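Local coordinates for aminoglycoside N(3)-acetyltransferase III (Serratia marcescens, PDB 7LAO), which catalyses transfer of an acetyl group from acetyl-CoA to the 3-amino group of 2-deoxystreptamine aminoglycosides such as gentamicin, kanamycin and tobramycin, making the bacterium resistant to them, at residues E69-G74 with V186-P191; A11-L16 with G241-A246; R104-A109 with S121-G126; E149-H154 with V168-Y173; A61-S66 with P86-A91. All blocks are in the same frame, centred on the assembly; numbering follows the deposited sequence.

Contact 1. Residues E69-G74 with V186-P191; sequences EETLNG and VTYEMP
Thr71, with chi1 at 69°, holds OG1 between its own backbone N and carbonyl carbon, a rotation that turns the hydroxyl toward Glu189, while Asn73, with CG beside its backbone N (chi1 -82°), brings its amide oxygen up to Thr187. Both residues belong to a long irregular loop that docks on strand 185-192, one arm of a two-stranded antiparallel sheet whose other arm is strand 200-207. Glu189 N donates to Thr71 OG1 over 2.9 Å in an almost perfectly straight bond. The same hydroxyl is also hydrogen-bonded to Pro67 O, so threonine ties its own loop together while satisfying the strand. Asn73 fits its place by using backbone and side chain at once. Its N donates to Thr187 O, though the modelled length is doubtfully short, and its OD1 accepts from Thr187 N at 3.2 Å. That second bond is bent, 140° at the hydrogen; its donor also stands well above the carbonyl plane, off the lone pairs. Between them Tyr188 CA directs its hydrogen at Thr71 O, 3.2 Å away. Leucine supplies the apolar part: its branched end turns back to the strand although CB points away, and Leu72 CD1 rests 3.8 Å from Val186 CB.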
# COMPACT_ATOMS: atom_id res chain seq x y z
N GLU A 69 -14.12 2.25 10.44
CA GLU A 69 -14.66 1.51 11.57
C GLU A 69 -16.01 2.08 11.98
O GLU A 69 -16.92 1.34 12.38
CB GLU A 69 -13.67 1.52 12.73
CG GLU A 69 -13.56 0.17 13.45
CD GLU A 69 -14.65 -0.04 14.50
OE1 GLU A 69 -15.51 0.86 14.67
OE2 GLU A 69 -14.64 -1.10 15.16
N GLU A 70 -16.18 3.40 11.84
CA GLU A 70 -17.43 4.05 12.20
C GLU A 70 -18.60 3.56 11.35
O GLU A 70 -19.75 3.76 11.74
CB GLU A 70 -17.28 5.56 12.06
CG GLU A 70 -16.18 6.17 12.93
CD GLU A 70 -14.81 6.16 12.27
OE1 GLU A 70 -14.58 5.33 11.35
OE2 GLU A 70 -13.95 6.98 12.68
N THR A 71 -18.32 2.90 10.22
CA THR A 71 -19.34 2.40 9.30
C THR A 71 -19.21 0.91 9.06
O THR A 71 -19.81 0.39 8.11
CB THR A 71 -19.27 3.14 7.96
OG1 THR A 71 -18.07 2.78 7.26
CG2 THR A 71 -19.29 4.66 8.17
N LEU A 72 -18.46 0.20 9.91
CA LEU A 72 -18.01 -1.16 9.61
C LEU A 72 -19.07 -2.20 9.93
O LEU A 72 -19.53 -2.31 11.07
CB LEU A 72 -16.74 -1.49 10.40
CG LEU A 72 -16.28 -2.95 10.25
CD1 LEU A 72 -15.86 -3.26 8.82
CD2 LEU A 72 -15.17 -3.32 11.25
N ASN A 73 -19.43 -2.98 8.91
CA ASN A 73 -20.33 -4.12 9.04
C ASN A 73 -21.68 -3.69 9.61
O ASN A 73 -22.12 -4.14 10.67
CB ASN A 73 -19.70 -5.23 9.88
CG ASN A 73 -18.75 -6.09 9.08
OD1 ASN A 73 -19.00 -6.39 7.92
ND2 ASN A 73 -17.65 -6.49 9.71
N GLY A 74 -22.33 -2.79 8.87
CA GLY A 74 -23.62 -2.28 9.26
C GLY A 74 -23.65 -1.77 10.68
O GLY A 74 -24.50 -2.17 11.48
N VAL A 186 -16.17 -7.83 4.58
CA VAL A 186 -16.65 -6.75 5.42
C VAL A 186 -17.48 -5.81 4.56
O VAL A 186 -17.47 -5.89 3.33
CB VAL A 186 -15.52 -5.94 6.09
CG1 VAL A 186 -14.67 -6.83 7.00
CG2 VAL A 186 -14.63 -5.28 5.04
N THR A 187 -18.21 -4.91 5.23
CA THR A 187 -18.96 -3.84 4.59
C THR A 187 -18.75 -2.54 5.34
O THR A 187 -18.72 -2.52 6.58
CB THR A 187 -20.46 -4.15 4.55
OG1 THR A 187 -20.98 -4.30 5.88
CG2 THR A 187 -20.65 -5.42 3.82
N TYR A 188 -18.62 -1.45 4.60
CA TYR A 188 -18.53 -0.13 5.20
C TYR A 188 -19.08 0.87 4.20
O TYR A 188 -19.54 0.50 3.11
CB TYR A 188 -17.09 0.19 5.61
CG TYR A 188 -16.10 -0.03 4.49
CD1 TYR A 188 -15.81 0.99 3.60
CD2 TYR A 188 -15.48 -1.27 4.32
CE1 TYR A 188 -14.92 0.80 2.57
CE2 TYR A 188 -14.58 -1.47 3.27
CZ TYR A 188 -14.31 -0.43 2.41
OH TYR A 188 -13.42 -0.59 1.37
N GLU A 189 -19.08 2.15 4.60
CA GLU A 189 -19.58 3.22 3.74
C GLU A 189 -18.54 4.33 3.63
O GLU A 189 -17.80 4.61 4.58
CB GLU A 189 -20.91 3.80 4.25
CG GLU A 189 -22.15 3.04 3.73
CD GLU A 189 -23.48 3.71 4.11
OE1 GLU A 189 -24.47 2.97 4.32
OE2 GLU A 189 -23.55 4.96 4.17
N MET A 190 -18.50 4.97 2.46
CA MET A 190 -17.55 6.03 2.15
C MET A 190 -18.23 7.19 1.43
O MET A 190 -19.07 6.97 0.55
CB MET A 190 -16.38 5.54 1.29
CG MET A 190 -15.56 4.36 1.81
SD MET A 190 -14.56 4.69 3.29
CE MET A 190 -13.71 6.18 2.87
N PRO A 191 -17.85 8.44 1.76
CA PRO A 191 -18.35 9.61 1.02
C PRO A 191 -17.74 9.70 -0.37
O PRO A 191 -16.57 10.06 -0.53
CB PRO A 191 -17.92 10.78 1.91
CG PRO A 191 -16.70 10.29 2.61
CD PRO A 191 -16.91 8.82 2.83

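Contact 2. Residues A11-L16 with G241-A246; sequences ADLHGL and GIVGRA
A type II' beta turn, Val243 to Ala246, joins edge strand 239-243 to strand 246-252 in the mixed central sheet, and the N-terminal helix 6-16 packs against the first strand and turn of this hairpin. Residues 11-16 and 241-243 run nearly antiparallel, at 157°, with their axes 7.6 Å apart. Asp12 faces the strand and spans the gap: its OD2 accepts Gly244 N at 3.0 Å along a nearly straight N-H, the donor arriving on the anti side of the carboxylate and somewhat out of its plane. Glycine suits the first corner of such a turn, where phi is +74°. Beside this bond the apolar groups interlock. Val243 spreads its two methyl groups, CG1 reaching Leu13 CD2 and CG2 reaching Leu16 CD2, each at 4.0 Å and each crossing its leucine at about a right angle. Leu16, whose CG lies anti to the backbone N (chi1 -173°), also sends CD1 over the backbone of Gly241, which has no side chain. One water donates to Asp12 O and Ile242 O, another to Asp12 OD2. Aspartate thus provides a probably charged acceptor for a turn N-H and a water, and the hydration suggests that this flank borders solvent while the leucines and Val243 face the interior.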
# COMPACT_ATOMS: atom_id res chain seq x y z
N ALA A 11 22.39 5.65 -3.61
CA ALA A 11 23.36 4.56 -3.69
C ALA A 11 22.88 3.32 -2.94
O ALA A 11 22.96 2.21 -3.49
CB ALA A 11 24.71 5.01 -3.15
N ASP A 12 22.33 3.48 -1.73
CA ASP A 12 21.80 2.32 -1.00
C ASP A 12 20.67 1.62 -1.78
O ASP A 12 20.60 0.39 -1.84
CB ASP A 12 21.30 2.73 0.39
CG ASP A 12 22.41 3.32 1.30
OD1 ASP A 12 23.61 3.07 1.02
OD2 ASP A 12 22.06 4.01 2.29
N LEU A 13 19.74 2.40 -2.35
CA LEU A 13 18.67 1.84 -3.16
C LEU A 13 19.21 1.03 -4.33
O LEU A 13 18.75 -0.08 -4.62
CB LEU A 13 17.80 3.00 -3.68
CG LEU A 13 17.02 3.66 -2.55
CD1 LEU A 13 16.33 4.98 -3.12
CD2 LEU A 13 15.98 2.70 -1.93
N HIS A 14 20.18 1.60 -5.05
CA HIS A 14 20.78 0.86 -6.15
C HIS A 14 21.42 -0.43 -5.67
O HIS A 14 21.26 -1.48 -6.28
CB HIS A 14 21.81 1.74 -6.85
CG HIS A 14 22.30 1.18 -8.13
ND1 HIS A 14 23.40 0.36 -8.22
CD2 HIS A 14 21.79 1.27 -9.39
CE1 HIS A 14 23.58 0.01 -9.48
NE2 HIS A 14 22.62 0.54 -10.21
N GLY A 15 22.14 -0.36 -4.54
CA GLY A 15 22.76 -1.55 -4.02
C GLY A 15 21.74 -2.59 -3.60
O GLY A 15 22.05 -3.78 -3.56
N LEU A 16 20.52 -2.16 -3.29
CA LEU A 16 19.49 -3.11 -2.90
C LEU A 16 18.82 -3.74 -4.10
O LEU A 16 18.07 -4.73 -3.98
CB LEU A 16 18.47 -2.42 -1.99
CG LEU A 16 17.38 -3.21 -1.31
CD1 LEU A 16 17.95 -4.22 -0.25
CD2 LEU A 16 16.38 -2.25 -0.71
N GLY A 241 19.10 -5.32 2.57
CA GLY A 241 20.26 -4.47 2.79
C GLY A 241 19.80 -3.25 3.55
O GLY A 241 18.60 -3.06 3.80
N ILE A 242 20.75 -2.36 3.83
CA ILE A 242 20.45 -1.17 4.62
C ILE A 242 20.20 -0.01 3.69
O ILE A 242 20.95 0.18 2.74
CB ILE A 242 21.60 -0.82 5.59
CG1 ILE A 242 21.84 -1.96 6.58
CG2 ILE A 242 21.29 0.49 6.33
CD1 ILE A 242 20.63 -2.22 7.43
N VAL A 243 19.21 0.82 4.00
CA VAL A 243 19.00 2.07 3.28
C VAL A 243 18.93 3.16 4.33
O VAL A 243 18.01 3.17 5.15
CB VAL A 243 17.72 2.04 2.42
CG1 VAL A 243 17.60 3.38 1.71
CG2 VAL A 243 17.76 0.83 1.45
N GLY A 244 19.91 4.06 4.32
CA GLY A 244 19.97 5.02 5.41
C GLY A 244 20.48 4.25 6.62
O GLY A 244 21.57 3.70 6.56
N ARG A 245 19.68 4.14 7.68
CA ARG A 245 19.98 3.22 8.76
C ARG A 245 18.90 2.15 8.92
O ARG A 245 18.81 1.52 9.97
CB ARG A 245 20.18 4.00 10.06
CG ARG A 245 21.37 4.91 9.93
CD ARG A 245 21.45 5.97 11.05
NE ARG A 245 22.76 6.58 11.01
CZ ARG A 245 23.08 7.75 10.46
NH1 ARG A 245 22.16 8.50 9.87
NH2 ARG A 245 24.34 8.19 10.52
N ALA A 246 18.05 1.93 7.88
CA ALA A 246 16.92 1.02 8.06
C ALA A 246 17.19 -0.31 7.39
O ALA A 246 17.50 -0.32 6.18
CB ALA A 246 15.63 1.60 7.47
O HOH W 1 21.35 -1.25 0.37
O HOH W 2 23.41 3.49 4.91

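Contact 3. Residues R104-A109 with S121-G126; sequences RFLLEA and SMVAVG
Leu107 and Val123 meet at a slant, the leucine's branch laid against one methyl group of the valine: Leu107 CD2 is 3.5 Å from Val123 CG2, tighter than usual for two carbons. The leucine CB points away from the strand, yet CG lies beside the backbone N (chi1 -80°) and this carries the CD2 branch back to it. The CB of Leu106 is directed to the strand, and its side chain crosses Val123 at about a right angle, with Leu106 CB 4.0 Å from Val123 CG1. CG1 thus faces Leu106, while CG2 meets Leu107 and also lies near Leu106. Beta-branching suits both valines to a strand and places two methyl groups close to the backbone. Two residues on, Val125 also faces the helix; its CG1 approaches Ala109 CB at 4.0 Å, and its CG2 lies 3.7 Å from Leu106 O. Alanine suits the point where the chain leaves the helix close to the strand. Between these segments the contact is apolar packing. Residues 104-108 and strand 122-125 run at 44°, 8.0 Å between axes, and Leu106 also touches Leu57 of strand 56-60 and Val44 of helix 40-51. This is classic helix-on-sheet packing in an alpha/beta fold.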
# COMPACT_ATOMS: atom_id res chain seq x y z
N ARG A 104 2.76 11.36 2.30
CA ARG A 104 2.49 12.78 2.17
C ARG A 104 3.46 13.42 1.19
O ARG A 104 3.07 14.30 0.43
CB ARG A 104 2.56 13.44 3.54
CG ARG A 104 2.61 14.96 3.52
CD ARG A 104 2.68 15.55 4.94
NE ARG A 104 2.95 16.97 4.86
CZ ARG A 104 2.75 17.82 5.85
NH1 ARG A 104 2.26 17.37 6.99
NH2 ARG A 104 3.02 19.11 5.69
N PHE A 105 4.71 12.97 1.14
CA PHE A 105 5.69 13.59 0.25
C PHE A 105 5.70 13.01 -1.15
O PHE A 105 6.11 13.70 -2.10
CB PHE A 105 7.08 13.49 0.89
CG PHE A 105 7.21 14.40 2.08
CD1 PHE A 105 6.90 13.95 3.36
CD2 PHE A 105 7.56 15.73 1.91
CE1 PHE A 105 6.98 14.80 4.45
CE2 PHE A 105 7.65 16.59 3.01
CZ PHE A 105 7.35 16.13 4.27
N LEU A 106 5.28 11.75 -1.32
CA LEU A 106 4.99 11.25 -2.65
C LEU A 106 3.87 12.08 -3.27
O LEU A 106 3.96 12.48 -4.43
CB LEU A 106 4.61 9.78 -2.58
CG LEU A 106 5.74 8.79 -2.20
CD1 LEU A 106 5.16 7.38 -1.99
CD2 LEU A 106 6.83 8.79 -3.27
N LEU A 107 2.83 12.40 -2.50
CA LEU A 107 1.76 13.26 -2.98
C LEU A 107 2.27 14.63 -3.42
O LEU A 107 1.77 15.20 -4.40
CB LEU A 107 0.67 13.41 -1.91
CG LEU A 107 -0.25 12.17 -1.92
CD1 LEU A 107 -1.06 12.08 -0.66
CD2 LEU A 107 -1.23 12.15 -3.18
N GLU A 108 3.29 15.15 -2.75
CA GLU A 108 3.84 16.46 -3.10
C GLU A 108 4.84 16.41 -4.26
O GLU A 108 5.22 17.47 -4.77
CB GLU A 108 4.47 17.12 -1.86
CG GLU A 108 3.42 17.42 -0.80
CD GLU A 108 3.99 18.02 0.50
OE1 GLU A 108 5.23 18.20 0.60
OE2 GLU A 108 3.20 18.29 1.43
N ALA A 109 5.20 15.21 -4.74
CA ALA A 109 6.17 15.05 -5.82
C ALA A 109 5.56 15.54 -7.13
O ALA A 109 4.34 15.54 -7.26
CB ALA A 109 6.52 13.56 -6.00
N SER A 121 -7.02 4.61 -0.74
CA SER A 121 -6.38 5.52 -1.68
C SER A 121 -4.90 5.24 -1.89
O SER A 121 -4.13 5.00 -0.95
CB SER A 121 -6.58 6.94 -1.16
OG SER A 121 -5.95 7.87 -2.01
N MET A 122 -4.48 5.30 -3.15
CA MET A 122 -3.10 5.06 -3.54
C MET A 122 -2.53 6.31 -4.18
O MET A 122 -3.26 7.06 -4.82
CB MET A 122 -2.99 3.91 -4.55
CG MET A 122 -3.61 2.63 -4.08
SD MET A 122 -2.48 1.69 -3.02
CE MET A 122 -3.62 0.40 -2.56
N VAL A 123 -1.22 6.53 -4.01
CA VAL A 123 -0.54 7.65 -4.66
C VAL A 123 0.46 7.00 -5.60
O VAL A 123 1.07 5.97 -5.26
CB VAL A 123 0.15 8.61 -3.65
CG1 VAL A 123 1.14 7.82 -2.69
CG2 VAL A 123 0.93 9.67 -4.36
N ALA A 124 0.62 7.58 -6.80
CA ALA A 124 1.62 7.13 -7.78
C ALA A 124 2.19 8.31 -8.55
O ALA A 124 1.50 9.32 -8.79
CB ALA A 124 1.06 6.12 -8.78
N VAL A 125 3.44 8.16 -8.99
CA VAL A 125 4.19 9.26 -9.60
C VAL A 125 5.13 8.69 -10.64
O VAL A 125 6.03 7.91 -10.28
CB VAL A 125 5.07 10.03 -8.58
CG1 VAL A 125 5.38 11.39 -9.14
CG2 VAL A 125 4.47 10.04 -7.20
N GLY A 126 5.00 9.15 -11.90
CA GLY A 126 5.78 8.60 -12.99
C GLY A 126 4.87 8.20 -14.14
O GLY A 126 3.65 8.40 -14.09

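Contact 4. Residues E149-H154 with V168-Y173; sequences ERFVGH and VTVLHY
Two short helices, 147-153 and 170-177, meet with their backbones nearest at Glu149 and Tyr173, whose CA atoms are 6.8 Å apart. The tyrosine ring is laid against the start of the 149-154 segment. Glu149 CA stands over one face of it, 4.1 Å from the centroid and 22° off the ring normal, a CH-pi contact, and Glu149 CB comes to 3.5 Å from Tyr173 CE1. A chi1 of 166° swings the glutamate chain away from its own backbone N and on past the phenol, Glu149 CG lying 3.8 Å from Tyr173 OH. Glutamate thus offers aliphatic carbons to the ring and leaves its carboxylate to bond Gly145 N, just ahead of the helix, through OE2. One turn further on, Val152 CG2 fits between Tyr173 and Val170, 3.9 Å from Tyr173 CD2 and a tight 3.5 Å from Val170 CG2. Val170 CG2 also meets the edge of Phe151, in the ring plane, 3.9 Å from Phe151 CD2. Compact beta-branched valines allow this close approach, and the flat aromatic rings flank it. Around this seam, Phe151 reaches Leu23 and Met25 of strand 23-28 and Val158 of strand 157-161, while Val170 and Tyr173 pack on helix 253-268 through Val257.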
# COMPACT_ATOMS: atom_id res chain seq x y z
N GLU A 149 -3.76 -4.78 -8.56
CA GLU A 149 -3.76 -5.73 -9.68
C GLU A 149 -2.91 -5.19 -10.81
O GLU A 149 -2.15 -5.94 -11.44
CB GLU A 149 -5.20 -6.02 -10.18
CG GLU A 149 -5.20 -6.74 -11.56
CD GLU A 149 -6.60 -7.05 -12.13
OE1 GLU A 149 -6.73 -8.04 -12.87
OE2 GLU A 149 -7.55 -6.27 -11.88
N ARG A 150 -2.98 -3.87 -11.07
CA ARG A 150 -2.19 -3.33 -12.17
C ARG A 150 -0.73 -3.17 -11.78
O ARG A 150 0.15 -3.27 -12.64
CB ARG A 150 -2.82 -2.01 -12.66
CG ARG A 150 -4.28 -2.31 -13.20
CD ARG A 150 -5.00 -1.08 -13.78
NE ARG A 150 -5.23 -0.07 -12.74
CZ ARG A 150 -6.28 -0.04 -11.91
NH1 ARG A 150 -7.23 -0.95 -11.95
NH2 ARG A 150 -6.39 0.93 -11.05
N PHE A 151 -0.47 -2.89 -10.51
CA PHE A 151 0.91 -2.84 -10.01
C PHE A 151 1.60 -4.19 -10.23
O PHE A 151 2.72 -4.24 -10.75
CB PHE A 151 0.88 -2.46 -8.53
CG PHE A 151 2.22 -2.68 -7.79
CD1 PHE A 151 3.31 -1.80 -7.96
CD2 PHE A 151 2.34 -3.72 -6.92
CE1 PHE A 151 4.53 -2.03 -7.23
CE2 PHE A 151 3.54 -3.96 -6.18
CZ PHE A 151 4.61 -3.13 -6.35
N VAL A 152 0.89 -5.29 -9.93
CA VAL A 152 1.43 -6.64 -10.19
C VAL A 152 1.58 -6.88 -11.68
O VAL A 152 2.64 -7.34 -12.13
CB VAL A 152 0.53 -7.72 -9.55
CG1 VAL A 152 1.01 -9.14 -9.92
CG2 VAL A 152 0.49 -7.49 -8.06
N GLY A 153 0.53 -6.55 -12.48
CA GLY A 153 0.61 -6.78 -13.92
C GLY A 153 1.71 -6.01 -14.63
O GLY A 153 2.21 -6.45 -15.67
N HIS A 154 2.12 -4.87 -14.09
CA HIS A 154 3.19 -4.08 -14.68
C HIS A 154 4.56 -4.43 -14.08
O HIS A 154 5.53 -3.71 -14.31
CB HIS A 154 2.89 -2.57 -14.52
CG HIS A 154 1.86 -2.09 -15.50
ND1 HIS A 154 2.19 -1.75 -16.79
CD2 HIS A 154 0.51 -1.98 -15.41
CE1 HIS A 154 1.08 -1.43 -17.45
NE2 HIS A 154 0.05 -1.59 -16.64
N VAL A 168 3.44 -5.55 3.76
CA VAL A 168 3.50 -5.87 2.31
C VAL A 168 2.10 -5.89 1.69
O VAL A 168 1.48 -6.96 1.50
CB VAL A 168 4.27 -7.19 2.05
CG1 VAL A 168 4.35 -7.47 0.55
CG2 VAL A 168 5.68 -7.09 2.57
N THR A 169 1.61 -4.71 1.32
CA THR A 169 0.21 -4.56 0.95
C THR A 169 -0.17 -5.39 -0.27
O THR A 169 -1.31 -5.86 -0.39
CB THR A 169 -0.08 -3.08 0.68
OG1 THR A 169 0.25 -2.34 1.86
CG2 THR A 169 -1.55 -2.86 0.31
N VAL A 170 0.76 -5.61 -1.19
CA VAL A 170 0.39 -6.40 -2.37
C VAL A 170 -0.07 -7.81 -2.02
O VAL A 170 -0.75 -8.45 -2.84
CB VAL A 170 1.59 -6.40 -3.35
CG1 VAL A 170 2.72 -7.42 -2.93
CG2 VAL A 170 1.13 -6.67 -4.75
N LEU A 171 0.28 -8.33 -0.83
CA LEU A 171 -0.20 -9.67 -0.50
C LEU A 171 -1.70 -9.67 -0.19
O LEU A 171 -2.31 -10.73 -0.17
CB LEU A 171 0.60 -10.29 0.67
CG LEU A 171 1.92 -10.90 0.17
CD1 LEU A 171 2.90 -11.27 1.34
CD2 LEU A 171 1.69 -12.14 -0.71
N HIS A 172 -2.30 -8.51 0.08
CA HIS A 172 -3.76 -8.46 0.10
C HIS A 172 -4.37 -8.78 -1.27
O HIS A 172 -5.48 -9.30 -1.34
CB HIS A 172 -4.24 -7.09 0.59
CG HIS A 172 -3.99 -6.85 2.04
ND1 HIS A 172 -4.44 -7.72 3.02
CD2 HIS A 172 -3.29 -5.88 2.69
CE1 HIS A 172 -4.05 -7.27 4.21
NE2 HIS A 172 -3.36 -6.15 4.03
N TYR A 173 -3.67 -8.46 -2.36
CA TYR A 173 -4.18 -8.85 -3.68
C TYR A 173 -4.15 -10.38 -3.84
O TYR A 173 -5.11 -10.98 -4.34
CB TYR A 173 -3.36 -8.14 -4.75
CG TYR A 173 -3.64 -8.62 -6.13
CD1 TYR A 173 -4.88 -8.34 -6.77
CD2 TYR A 173 -2.70 -9.39 -6.81
CE1 TYR A 173 -5.15 -8.83 -8.06
CE2 TYR A 173 -2.95 -9.85 -8.09
CZ TYR A 173 -4.17 -9.57 -8.70
OH TYR A 173 -4.36 -10.07 -9.94

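Contact 5. Residues A61-S66 with P86-A91; sequences ASWDRS and PPFDLA
An aromatic contact between two parts of one long irregular excursion, which leaves strand 56-60 and returns at helix 102-108, joins Trp63 to Phe88. The pair is edge-to-face (T-shaped): the Phe88 edge is directed at the face of the Trp63 indole, with the planes at 62° and the phenyl centroid 4.9 Å from that of the five-membered ring. Phe88 CD1 leads, lying over the middle of the indole and 3.5 Å from Trp63 CD2. Behind it, Phe88 CB sits above the six-membered ring, 3.8 Å from its centroid and only 13° off the normal, a CH-pi contact. Both residues set CG anti to the backbone N (chi1 -175° for Trp63), and the two side chains run antiparallel alongside each other, which allows CB and CD1 of the phenylalanine to share one broad face. Tryptophan suits the place because its fused rings can receive both. Its opposite face is occupied by its own chain, Arg65 O and Ser66 N lying over it toward the rim. At the indole edge, near the ring plane, Pro86 O approaches Trp63 CH2 to 3.2 Å; this carbonyl is buried by the contact and has no partner in the model. Further out, the ring of Pro86 touches the aliphatic start of the arginine, Pro86 CG lying 4.1 Å from Arg65 CB. Pro118 meets both aromatic rings. The contact is thus an edge-to-face aromatic pair tying two parts of the irregular 61-101 loop, and it continues through Trp63 onto Met190 and Pro191 of strand 185-192.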
# COMPACT_ATOMS: atom_id res chain seq x y z
N ALA A 61 -1.66 5.40 0.43
CA ALA A 61 -1.87 6.65 1.16
C ALA A 61 -3.07 6.58 2.09
O ALA A 61 -3.02 7.06 3.23
CB ALA A 61 -2.06 7.82 0.17
N SER A 62 -4.18 6.02 1.62
CA SER A 62 -5.40 5.90 2.43
C SER A 62 -5.80 7.32 2.87
O SER A 62 -5.58 8.29 2.12
CB SER A 62 -5.19 4.91 3.57
OG SER A 62 -6.31 4.91 4.46
N TRP A 63 -6.34 7.50 4.07
CA TRP A 63 -6.92 8.79 4.44
C TRP A 63 -6.91 8.90 5.96
O TRP A 63 -7.35 7.97 6.65
CB TRP A 63 -8.34 8.88 3.87
CG TRP A 63 -9.09 10.21 4.05
CD1 TRP A 63 -8.55 11.43 4.31
CD2 TRP A 63 -10.51 10.39 4.00
NE1 TRP A 63 -9.55 12.39 4.40
CE2 TRP A 63 -10.76 11.77 4.21
CE3 TRP A 63 -11.59 9.53 3.77
CZ2 TRP A 63 -12.05 12.29 4.22
CZ3 TRP A 63 -12.87 10.05 3.77
CH2 TRP A 63 -13.09 11.42 3.99
N ASP A 64 -6.48 10.06 6.48
CA ASP A 64 -6.44 10.27 7.92
C ASP A 64 -7.82 10.50 8.55
O ASP A 64 -7.90 10.54 9.78
CB ASP A 64 -5.49 11.44 8.26
CG ASP A 64 -5.96 12.79 7.73
OD1 ASP A 64 -5.70 13.81 8.40
OD2 ASP A 64 -6.60 12.87 6.65
N ARG A 65 -8.89 10.62 7.75
CA ARG A 65 -10.26 10.78 8.26
C ARG A 65 -11.21 9.77 7.60
O ARG A 65 -12.38 10.08 7.32
CB ARG A 65 -10.77 12.21 8.05
CG ARG A 65 -10.02 13.28 8.84
CD ARG A 65 -10.13 13.07 10.35
NE ARG A 65 -11.39 12.44 10.70
CZ ARG A 65 -11.56 11.59 11.72
NH1 ARG A 65 -10.54 11.27 12.50
NH2 ARG A 65 -12.76 11.07 11.94
N SER A 66 -10.74 8.57 7.35
CA SER A 66 -11.62 7.58 6.75
C SER A 66 -12.62 7.09 7.80
O SER A 66 -12.24 6.89 8.95
CB SER A 66 -10.79 6.43 6.21
OG SER A 66 -11.57 5.25 6.05
N PRO A 86 -15.57 15.44 6.89
CA PRO A 86 -14.86 16.14 5.81
C PRO A 86 -14.87 15.33 4.52
O PRO A 86 -14.68 14.11 4.55
CB PRO A 86 -13.43 16.30 6.35
CG PRO A 86 -13.34 15.33 7.46
CD PRO A 86 -14.70 15.24 8.06
N PRO A 87 -15.12 15.98 3.39
CA PRO A 87 -15.10 15.25 2.11
C PRO A 87 -13.69 14.82 1.75
O PRO A 87 -12.70 15.47 2.10
CB PRO A 87 -15.66 16.27 1.11
CG PRO A 87 -16.38 17.31 1.95
CD PRO A 87 -15.59 17.37 3.23
N PHE A 88 -13.61 13.70 1.04
CA PHE A 88 -12.32 13.19 0.62
C PHE A 88 -11.91 13.94 -0.63
O PHE A 88 -12.46 13.72 -1.72
CB PHE A 88 -12.37 11.69 0.37
CG PHE A 88 -11.09 11.13 -0.15
CD1 PHE A 88 -9.97 11.08 0.65
CD2 PHE A 88 -11.01 10.69 -1.46
CE1 PHE A 88 -8.79 10.56 0.16
CE2 PHE A 88 -9.82 10.17 -1.94
CZ PHE A 88 -8.73 10.12 -1.14
N ASP A 89 -10.96 14.85 -0.49
CA ASP A 89 -10.47 15.64 -1.61
C ASP A 89 -9.07 15.16 -1.96
O ASP A 89 -8.21 15.08 -1.08
CB ASP A 89 -10.45 17.13 -1.28
CG ASP A 89 -9.89 17.97 -2.42
OD1 ASP A 89 -10.21 17.70 -3.59
OD2 ASP A 89 -9.13 18.91 -2.13
N LEU A 90 -8.86 14.83 -3.24
CA LEU A 90 -7.63 14.15 -3.64
C LEU A 90 -6.40 14.98 -3.30
O LEU A 90 -5.37 14.44 -2.88
CB LEU A 90 -7.66 13.85 -5.14
CG LEU A 90 -8.74 12.95 -5.73
CD1 LEU A 90 -8.34 12.51 -7.13
CD2 LEU A 90 -9.00 11.77 -4.84
N ALA A 91 -6.50 16.31 -3.48
CA ALA A 91 -5.35 17.19 -3.34
C ALA A 91 -5.09 17.60 -1.90
O ALA A 91 -3.93 17.84 -1.54
CB ALA A 91 -5.54 18.44 -4.19

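Contact 2 brings the N-terminal helix to a strand late in the chain and so spans the other four. It also lies on the opposite side of the protein's centre from contact 1, about 39 Å away between centres. Contacts 2 and 3 both reach the seven-stranded mixed sheet, contact 2 at edge strand 239-243 and contact 3 at 122-125, next to the other edge. Contacts 5, 3 and 4 follow in that order along the chain. Contacts 5 and 1 interleave in sequence and touch, while Ser121 O to Ser62 N, 2.8 Å, probably a hydrogen bond, links contact 3 to contact 5. A continuous path thus leads from the central sheet through the long loop to the small two-stranded sheet.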